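Local coordinates for protein sulfite dehydrogenase (Paracoccus pantotrophus, PDB 2XTS) that probably oxidises protein-bound sulfane sulfur at a molybdenum-molybdopterin centre and passes the electrons on to heme c, as the sulfane dehydrogenase SoxCD, at residues Y170-D175 with V227-I232; R181-E186 with G220-K225; L89-L94 with V155-A160. All blocks are in the same frame, centred on the assembly; numbering follows the deposited sequence.

Contact 1 of 3, residues Y170-D175 with V227-I232. With MTE (phosphonic acidmono-(2-amino-5,6-dimercapto-4-oxo-3,7,8a,9,10,10a-hexahydro-4H-8-oxa-1,3,9,10-tetraaza-anthracen-7-ylmethyl)ester), chain E.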
# COMPACT_ATOMS: atom_id res chain seq x y z
N TYR A 170 12.79 24.81 -12.54
CA TYR A 170 12.01 24.21 -13.61
C TYR A 170 12.31 22.73 -13.64
O TYR A 170 13.47 22.34 -13.77
CB TYR A 170 12.40 24.86 -14.92
CG TYR A 170 11.71 24.30 -16.14
CD1 TYR A 170 10.38 24.63 -16.45
CD2 TYR A 170 12.41 23.52 -17.06
CE1 TYR A 170 9.78 24.15 -17.62
CE2 TYR A 170 11.82 23.02 -18.19
CZ TYR A 170 10.52 23.36 -18.49
OH TYR A 170 9.92 22.87 -19.63
N ALA A 171 11.27 21.90 -13.55
CA ALA A 171 11.46 20.44 -13.57
C ALA A 171 10.85 19.89 -14.83
O ALA A 171 9.71 20.24 -15.16
CB ALA A 171 10.83 19.76 -12.36
N GLU A 172 11.58 19.03 -15.52
CA GLU A 172 11.01 18.36 -16.70
C GLU A 172 11.30 16.89 -16.69
O GLU A 172 12.26 16.39 -16.09
CB GLU A 172 11.44 18.97 -18.04
CG GLU A 172 12.90 18.89 -18.26
CD GLU A 172 13.42 18.92 -19.73
OE1 GLU A 172 14.65 18.92 -19.86
OE2 GLU A 172 12.67 18.92 -20.75
N GLY A 173 10.38 16.19 -17.34
CA GLY A 173 10.41 14.75 -17.44
C GLY A 173 11.18 14.22 -18.63
O GLY A 173 11.47 14.95 -19.58
N ALA A 174 11.47 12.93 -18.60
CA ALA A 174 12.21 12.24 -19.66
C ALA A 174 11.35 11.89 -20.87
O ALA A 174 11.88 11.53 -21.91
CB ALA A 174 12.84 10.96 -19.10
N ASP A 175 10.03 11.98 -20.70
CA ASP A 175 9.07 11.68 -21.75
C ASP A 175 9.02 12.76 -22.83
O ASP A 175 9.55 13.86 -22.67
CB ASP A 175 7.67 11.40 -21.15
CG ASP A 175 7.10 12.54 -20.30
OD1 ASP A 175 7.89 13.27 -19.64
OD2 ASP A 175 5.85 12.65 -20.25
N VAL A 227 11.50 12.14 -13.82
CA VAL A 227 12.12 13.46 -13.81
C VAL A 227 13.56 13.38 -14.31
O VAL A 227 14.34 12.57 -13.83
CB VAL A 227 12.06 14.14 -12.43
CG1 VAL A 227 12.15 15.66 -12.59
CG2 VAL A 227 10.79 13.88 -11.74
N ARG A 228 13.90 14.22 -15.29
CA ARG A 228 15.24 14.19 -15.88
C ARG A 228 16.09 15.42 -15.65
O ARG A 228 17.32 15.35 -15.73
CB ARG A 228 15.16 13.93 -17.40
CG ARG A 228 14.93 15.16 -18.24
CD ARG A 228 15.09 14.84 -19.69
NE ARG A 228 15.08 16.05 -20.51
CZ ARG A 228 15.19 16.07 -21.83
NH1 ARG A 228 15.25 14.93 -22.52
NH2 ARG A 228 15.23 17.23 -22.46
N ARG A 229 15.46 16.56 -15.35
CA ARG A 229 16.23 17.80 -15.23
C ARG A 229 15.55 18.78 -14.30
O ARG A 229 14.33 18.93 -14.32
CB ARG A 229 16.46 18.44 -16.61
CG ARG A 229 17.38 19.65 -16.62
CD ARG A 229 17.69 20.10 -18.03
NE ARG A 229 16.57 20.83 -18.62
CZ ARG A 229 16.30 22.11 -18.38
NH1 ARG A 229 17.03 22.83 -17.54
NH2 ARG A 229 15.27 22.70 -18.98
N LEU A 230 16.37 19.39 -13.46
CA LEU A 230 16.03 20.50 -12.57
C LEU A 230 16.87 21.70 -13.00
O LEU A 230 18.09 21.72 -12.81
CB LEU A 230 16.29 20.15 -11.10
CG LEU A 230 15.75 18.82 -10.60
CD1 LEU A 230 16.19 18.61 -9.14
CD2 LEU A 230 14.22 18.75 -10.72
N GLY A 231 16.23 22.67 -13.61
CA GLY A 231 16.90 23.88 -14.09
C GLY A 231 16.62 25.02 -13.16
O GLY A 231 15.48 25.23 -12.76
N ILE A 232 17.64 25.78 -12.80
CA ILE A 232 17.47 26.90 -11.88
C ILE A 232 17.55 28.19 -12.69
O ILE A 232 18.54 28.44 -13.34
CB ILE A 232 18.54 26.90 -10.79
CG1 ILE A 232 18.58 25.53 -10.07
CG2 ILE A 232 18.27 28.04 -9.82
CD1 ILE A 232 17.24 25.05 -9.50
N1 MTE E . 5.00 13.97 -15.54
C2 MTE E . 5.38 13.78 -16.80
N2 MTE E . 6.69 13.66 -17.07
N3 MTE E . 4.49 13.68 -17.81
C4 MTE E . 3.14 13.79 -17.61
O4 MTE E . 2.39 13.67 -18.60
N5 MTE E . 1.33 14.23 -15.94
C6 MTE E . 1.16 15.01 -14.73
C7 MTE E . 1.98 14.53 -13.54
N8 MTE E . 3.36 14.36 -13.94
C9 MTE E . 2.66 14.02 -16.27
C10 MTE E . 3.68 14.13 -15.22
C1' MTE E . -0.29 15.13 -14.30
S1' MTE E . -1.35 16.20 -15.19
C2' MTE E . -0.76 14.49 -13.20
S2' MTE E . -2.35 14.76 -12.60
C3' MTE E . 0.14 13.54 -12.45
O3' MTE E . 1.42 13.32 -13.07
C4' MTE E . -0.51 12.18 -12.34
O4' MTE E . 0.32 11.31 -11.56
P MTE E . 0.01 9.74 -11.69
O1P MTE E . -1.46 9.69 -11.18
O2P MTE E . 0.07 9.31 -13.12
O3P MTE E . 0.95 9.08 -10.74
O HOH W 1 14.77 11.98 -21.91

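Contact 2 of 3, residues R181-E186 with G220-K225. With MTE (phosphonic acidmono-(2-amino-5,6-dimercapto-4-oxo-3,7,8a,9,10,10a-hexahydro-4H-8-oxa-1,3,9,10-tetraaza-anthracen-7-ylmethyl)ester), chain E; 2MO (molybdenum (IV)oxide), chain F.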
# COMPACT_ATOMS: atom_id res chain seq x y z
N ARG A 181 7.42 22.28 -15.55
CA ARG A 181 6.73 23.17 -14.64
C ARG A 181 7.72 23.97 -13.81
O ARG A 181 8.76 23.45 -13.40
CB ARG A 181 5.77 22.40 -13.70
CG ARG A 181 4.51 21.87 -14.35
CD ARG A 181 3.63 22.96 -14.92
NE ARG A 181 3.16 23.93 -13.96
CZ ARG A 181 2.02 23.89 -13.28
NH1 ARG A 181 1.17 22.90 -13.41
NH2 ARG A 181 1.72 24.88 -12.47
N SER A 182 7.34 25.21 -13.51
CA SER A 182 8.13 26.13 -12.70
C SER A 182 7.67 26.17 -11.25
O SER A 182 6.48 26.25 -10.96
CB SER A 182 8.00 27.52 -13.27
OG SER A 182 8.39 27.56 -14.63
N PHE A 183 8.64 26.16 -10.32
CA PHE A 183 8.37 26.18 -8.89
C PHE A 183 9.13 27.35 -8.25
O PHE A 183 10.30 27.54 -8.53
CB PHE A 183 8.96 24.93 -8.23
CG PHE A 183 8.35 23.63 -8.64
CD1 PHE A 183 8.62 23.08 -9.85
CD2 PHE A 183 7.56 22.92 -7.75
CE1 PHE A 183 8.07 21.85 -10.20
CE2 PHE A 183 7.04 21.68 -8.08
CZ PHE A 183 7.27 21.16 -9.32
N PRO A 184 8.49 28.07 -7.32
CA PRO A 184 9.28 29.02 -6.53
C PRO A 184 10.24 28.29 -5.60
O PRO A 184 9.90 27.26 -5.03
CB PRO A 184 8.22 29.76 -5.73
CG PRO A 184 7.12 28.82 -5.60
CD PRO A 184 7.11 27.96 -6.81
N MET A 185 11.42 28.86 -5.41
CA MET A 185 12.45 28.19 -4.61
C MET A 185 11.99 27.94 -3.17
O MET A 185 12.36 26.95 -2.58
CB MET A 185 13.76 29.00 -4.63
CG MET A 185 15.02 28.24 -4.22
SD MET A 185 15.36 26.71 -5.15
CE MET A 185 15.24 27.26 -6.84
N GLU A 186 11.13 28.78 -2.62
CA GLU A 186 10.65 28.56 -1.26
C GLU A 186 9.93 27.21 -1.09
O GLU A 186 10.10 26.52 -0.11
CB GLU A 186 9.72 29.68 -0.81
CG GLU A 186 9.32 29.58 0.66
CD GLU A 186 8.39 30.69 1.12
OE1 GLU A 186 7.96 31.54 0.31
OE2 GLU A 186 8.08 30.71 2.32
N GLY A 220 -1.56 18.00 -9.12
CA GLY A 220 -0.85 16.81 -9.61
C GLY A 220 0.06 17.08 -10.79
O GLY A 220 1.07 16.40 -10.96
N ASN A 221 -0.31 18.01 -11.67
CA ASN A 221 0.56 18.29 -12.81
C ASN A 221 1.99 18.60 -12.41
O ASN A 221 2.92 18.33 -13.19
CB ASN A 221 -0.02 19.40 -13.68
CG ASN A 221 0.79 19.62 -14.95
OD1 ASN A 221 1.54 20.60 -15.05
ND2 ASN A 221 0.75 18.66 -15.86
N MET A 222 2.20 19.15 -11.23
CA MET A 222 3.53 19.54 -10.84
C MET A 222 4.35 18.35 -10.34
O MET A 222 5.55 18.49 -10.15
CB MET A 222 3.44 20.65 -9.83
CG MET A 222 2.71 21.86 -10.39
SD MET A 222 2.60 23.20 -9.18
CE MET A 222 4.16 24.02 -9.42
N TRP A 223 3.70 17.19 -10.15
CA TRP A 223 4.39 15.99 -9.68
C TRP A 223 5.07 15.32 -10.88
O TRP A 223 4.64 14.25 -11.35
CB TRP A 223 3.41 15.05 -8.98
CG TRP A 223 2.79 15.56 -7.71
CD1 TRP A 223 2.21 16.78 -7.48
CD2 TRP A 223 2.57 14.79 -6.55
NE1 TRP A 223 1.70 16.82 -6.21
CE2 TRP A 223 1.93 15.61 -5.61
CE3 TRP A 223 2.94 13.50 -6.18
CZ2 TRP A 223 1.60 15.17 -4.34
CZ3 TRP A 223 2.61 13.05 -4.94
CH2 TRP A 223 1.94 13.88 -4.02
N VAL A 224 6.09 15.98 -11.41
CA VAL A 224 6.73 15.57 -12.65
C VAL A 224 7.25 14.13 -12.52
O VAL A 224 8.03 13.82 -11.61
CB VAL A 224 7.85 16.56 -13.05
CG1 VAL A 224 8.55 16.08 -14.32
CG2 VAL A 224 7.31 17.96 -13.24
N LYS A 225 6.84 13.28 -13.44
CA LYS A 225 7.24 11.88 -13.48
C LYS A 225 8.45 11.67 -14.40
O LYS A 225 8.69 12.44 -15.33
CB LYS A 225 6.06 11.03 -13.97
CG LYS A 225 4.94 10.95 -12.98
CD LYS A 225 3.79 10.04 -13.43
CE LYS A 225 3.00 10.57 -14.60
NZ LYS A 225 1.98 9.57 -15.00
N1 MTE E . 5.00 13.97 -15.54
C2 MTE E . 5.38 13.78 -16.80
N2 MTE E . 6.69 13.66 -17.07
N3 MTE E . 4.49 13.68 -17.81
C4 MTE E . 3.14 13.79 -17.61
O4 MTE E . 2.39 13.67 -18.60
N5 MTE E . 1.33 14.23 -15.94
C6 MTE E . 1.16 15.01 -14.73
C7 MTE E . 1.98 14.53 -13.54
N8 MTE E . 3.36 14.36 -13.94
C9 MTE E . 2.66 14.02 -16.27
C10 MTE E . 3.68 14.13 -15.22
C1' MTE E . -0.29 15.13 -14.30
S1' MTE E . -1.35 16.20 -15.19
C2' MTE E . -0.76 14.49 -13.20
S2' MTE E . -2.35 14.76 -12.60
C3' MTE E . 0.14 13.54 -12.45
O3' MTE E . 1.42 13.32 -13.07
C4' MTE E . -0.51 12.18 -12.34
O4' MTE E . 0.32 11.31 -11.56
P MTE E . 0.01 9.74 -11.69
O1P MTE E . -1.46 9.69 -11.18
O2P MTE E . 0.07 9.31 -13.12
O3P MTE E . 0.95 9.08 -10.74
MO 2MO F . -3.25 16.59 -13.83
OT1 2MO F . -2.99 18.07 -12.86
OT2 2MO F . -4.04 16.95 -15.58

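Contact 3 of 3, residues L89-L94 with V155-A160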
# COMPACT_ATOMS: atom_id res chain seq x y z
N LEU A 89 19.69 12.22 -14.10
CA LEU A 89 19.13 13.46 -13.56
C LEU A 89 20.17 14.56 -13.67
O LEU A 89 21.27 14.43 -13.16
CB LEU A 89 18.69 13.30 -12.10
CG LEU A 89 18.15 14.55 -11.39
CD1 LEU A 89 16.82 14.93 -12.05
CD2 LEU A 89 17.96 14.36 -9.90
N MET A 90 19.77 15.66 -14.29
CA MET A 90 20.64 16.81 -14.51
C MET A 90 20.16 17.96 -13.66
O MET A 90 18.96 18.18 -13.53
CB MET A 90 20.61 17.20 -15.99
CG MET A 90 21.37 18.48 -16.32
SD MET A 90 21.30 18.94 -18.09
CE MET A 90 22.27 17.59 -18.75
N ILE A 91 21.10 18.68 -13.05
CA ILE A 91 20.83 19.96 -12.38
C ILE A 91 21.69 21.01 -13.06
O ILE A 91 22.90 20.84 -13.14
CB ILE A 91 21.13 19.93 -10.87
CG1 ILE A 91 20.30 18.84 -10.18
CG2 ILE A 91 20.80 21.27 -10.25
CD1 ILE A 91 20.45 18.74 -8.67
N ASN A 92 21.06 22.06 -13.58
CA ASN A 92 21.80 23.07 -14.34
C ASN A 92 21.17 24.44 -14.15
O ASN A 92 20.19 24.59 -13.42
CB ASN A 92 21.92 22.70 -15.83
CG ASN A 92 20.64 22.95 -16.61
OD1 ASN A 92 19.63 22.30 -16.38
ND2 ASN A 92 20.71 23.86 -17.56
N GLY A 93 21.77 25.45 -14.74
CA GLY A 93 21.27 26.81 -14.70
C GLY A 93 22.05 27.64 -13.70
O GLY A 93 23.29 27.61 -13.69
N LEU A 94 21.33 28.37 -12.86
CA LEU A 94 21.95 29.28 -11.88
C LEU A 94 22.46 28.50 -10.67
O LEU A 94 21.97 28.64 -9.55
CB LEU A 94 21.00 30.42 -11.51
CG LEU A 94 20.75 31.42 -12.63
CD1 LEU A 94 19.58 32.32 -12.27
CD2 LEU A 94 22.00 32.26 -12.92
N VAL A 155 18.66 18.79 -0.67
CA VAL A 155 19.96 18.16 -0.55
C VAL A 155 20.63 17.95 -1.91
O VAL A 155 21.85 18.08 -2.03
CB VAL A 155 19.92 16.86 0.26
CG1 VAL A 155 21.34 16.37 0.53
CG2 VAL A 155 19.18 17.07 1.60
N LEU A 156 19.84 17.67 -2.95
CA LEU A 156 20.40 17.55 -4.30
C LEU A 156 20.90 18.89 -4.79
O LEU A 156 21.99 18.98 -5.37
CB LEU A 156 19.34 17.04 -5.26
CG LEU A 156 18.80 15.65 -4.93
CD1 LEU A 156 17.69 15.31 -5.94
CD2 LEU A 156 19.88 14.61 -4.94
N LEU A 157 20.10 19.92 -4.56
CA LEU A 157 20.44 21.26 -5.01
C LEU A 157 21.69 21.77 -4.31
O LEU A 157 22.49 22.47 -4.91
CB LEU A 157 19.26 22.20 -4.82
CG LEU A 157 18.11 21.89 -5.78
CD1 LEU A 157 16.86 22.66 -5.39
CD2 LEU A 157 18.45 22.18 -7.24
N ALA A 158 21.85 21.41 -3.04
CA ALA A 158 23.06 21.75 -2.28
C ALA A 158 24.34 21.21 -2.92
O ALA A 158 25.40 21.85 -2.81
CB ALA A 158 22.92 21.25 -0.83
N GLU A 159 24.29 20.04 -3.55
CA GLU A 159 25.45 19.50 -4.25
C GLU A 159 25.88 20.42 -5.37
O GLU A 159 27.07 20.61 -5.59
CB GLU A 159 25.20 18.11 -4.85
CG GLU A 159 25.25 16.92 -3.94
CD GLU A 159 26.47 16.87 -3.06
OE1 GLU A 159 27.63 16.67 -3.53
OE2 GLU A 159 26.25 16.97 -1.86
N ALA A 160 24.91 20.98 -6.09
CA ALA A 160 25.20 21.86 -7.24
C ALA A 160 25.53 23.28 -6.78
O ALA A 160 26.32 23.95 -7.43
CB ALA A 160 24.03 21.88 -8.21

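Contact 1 of 3, residues Y170-D175 with V227-I232
E172 OE1 lies at the edge of two guanidinium groups, those of R228 and R229, close to the plane of each, while R229 sets NH2 against the edge of the Y170 ring, 3.5 Å from Y170 CD2. A water shares the edge of the R228 group, accepting from R228 NH1 and donating to A174 O, and W17 of the cytochrome chain makes a cation-pi contact with the same arginine. The framework is a classic beta bulge between antiparallel strands 168-173 and 227-233: R228 and R229 both face E172, and the register slips by one before G173 meets V227. E172 O absorbs the extra residue by accepting two amides, R228 N at 2.8 Å and R229 N at 3.3 Å. Further along, Y170 and G231 form a regular hydrogen-bonded pair, and on the other face the methyls of A171 and L230 meet.

The bulge lets consecutive arginines share one carboxylate. CG of E172 sits between its backbone N and carbonyl carbon (chi1 62°), and the extended chain beyond carries the acid across to them. The carboxylate stands at 90° to the R228 guanidinium and 75° to that of R229; R228 NE and R229 NE reach E172 OE1 from opposite sides of its plane, each at 3.0 Å, and R228 NH2 adds a third bond. With E172 OE2 salt-bridged to R95 of the cytochrome chain, this buried acid probably stays ionised. R229 NH1 bonds to N92 as well. G173 brings CA close to MTE N2, where a CB would have little room, and past the strand end D175 takes both donors of the pterin edge, MTE N2 to D175 OD1 at 2.9 Å and MTE N3 to D175 OD2 at 3.0 Å.

Contact 2 of 3, residues R181-E186 with G220-K225
R181 and M222 come nearest in backbone terms, their CA atoms 6.2 Å apart, where strand 181-184 passes the 3-10 turn 220-222; no backbone hydrogen bond joins the two. The side chains close the gap. R181, bent at chi2 and chi3, brings NH1 to N221 OD1 at 2.8 Å in a nearly straight bond (171°), with the amide and guanidinium almost coplanar. M222 adopts two conformations, so its side-chain contacts, which hold for one of them, are less certain: M222 CG covers one face of that guanidinium, 3.5 Å from R181 NH1, and M222 CE rests over the F183 ring as a CH-pi contact, 4.0 Å from the ring centroid. M222 O lies at the ring's edge.

The grip on N221 OD1 probably also settles the other end of the amide, where N221 ND2 lies 3.3 Å from MTE S1', a molybdenum-bound dithiolene sulfur. Backbone groups hold the pterin too: W223 O accepts from MTE N8 and K225 N donates to MTE N1, while the K225 side chain carries NZ to the phosphate at MTE O2P, 2.7 Å away. R181 NH1 also salt-bridges E219, a ligand of the cobalt site. Strand 181-184 is an outermost strand of its sheet within this chain and pairs with strand 168-173, and the 220-225 loop runs between strands 212-214 and 227-233, with L213 touching F183 and V214 touching W223.

Contact 3 of 3, residues L89-L94 with V155-A160
I91 meets the helix with both of its branches, because chi1 of -58° sets CG2 anti to the backbone N and CG1 anti to the carbonyl carbon, and chi2 of -177° stretches CD1 outward. The CG2 methyl comes to rest between two helix residues, 3.9 Å from A160 CB and 3.9 Å from L157 CD2. CD1 instead reaches the turn carrying L156, 3.6 Å from L156 O and 4.0 Å from L156 CB. L89, two residues earlier on the same side of the strand, adds CD2 against L156 CD1 at 4.1 Å. This is alpha-on-beta packing within the molybdopterin-binding domain: helix 153-160 lies over one face of a mixed sheet, and the axis of its 155-160 part runs 9.2 Å from that of strand 89-93, at 56° to it, with apolar contacts and no hydrogen bonds across. An alanine at I91 is likely to open a gap facing L156 and A160 and leave L157 CD2 without its partner on the strand. L157 also packs on I232 of strand 227-233, next to 89-93 in the sheet. On the helix, E159 accepts from the backbone nitrogens of L3 and G4 of the cytochrome chain.

All three contacts reach the same mixed sheet, with contact 1 between the other two: its centre is 10 Å from that of contact 2 and 11 Å from that of contact 3, whose own centres are 15 Å apart. A171 N probably bonds to R181 O at 3.0 Å, joining contacts 1 and 2, and L230 N probably bonds to M90 O at 2.9 Å, joining contacts 1 and 3. V224 CG1 of contact 2 also packs against G173 N, 3.5 Å away. Contacts 1 and 2 both hold the pterin, and contact 2 alone reaches the molybdenum group. Contact 3 stands back, with the L89 side chain about 11 Å from MTE.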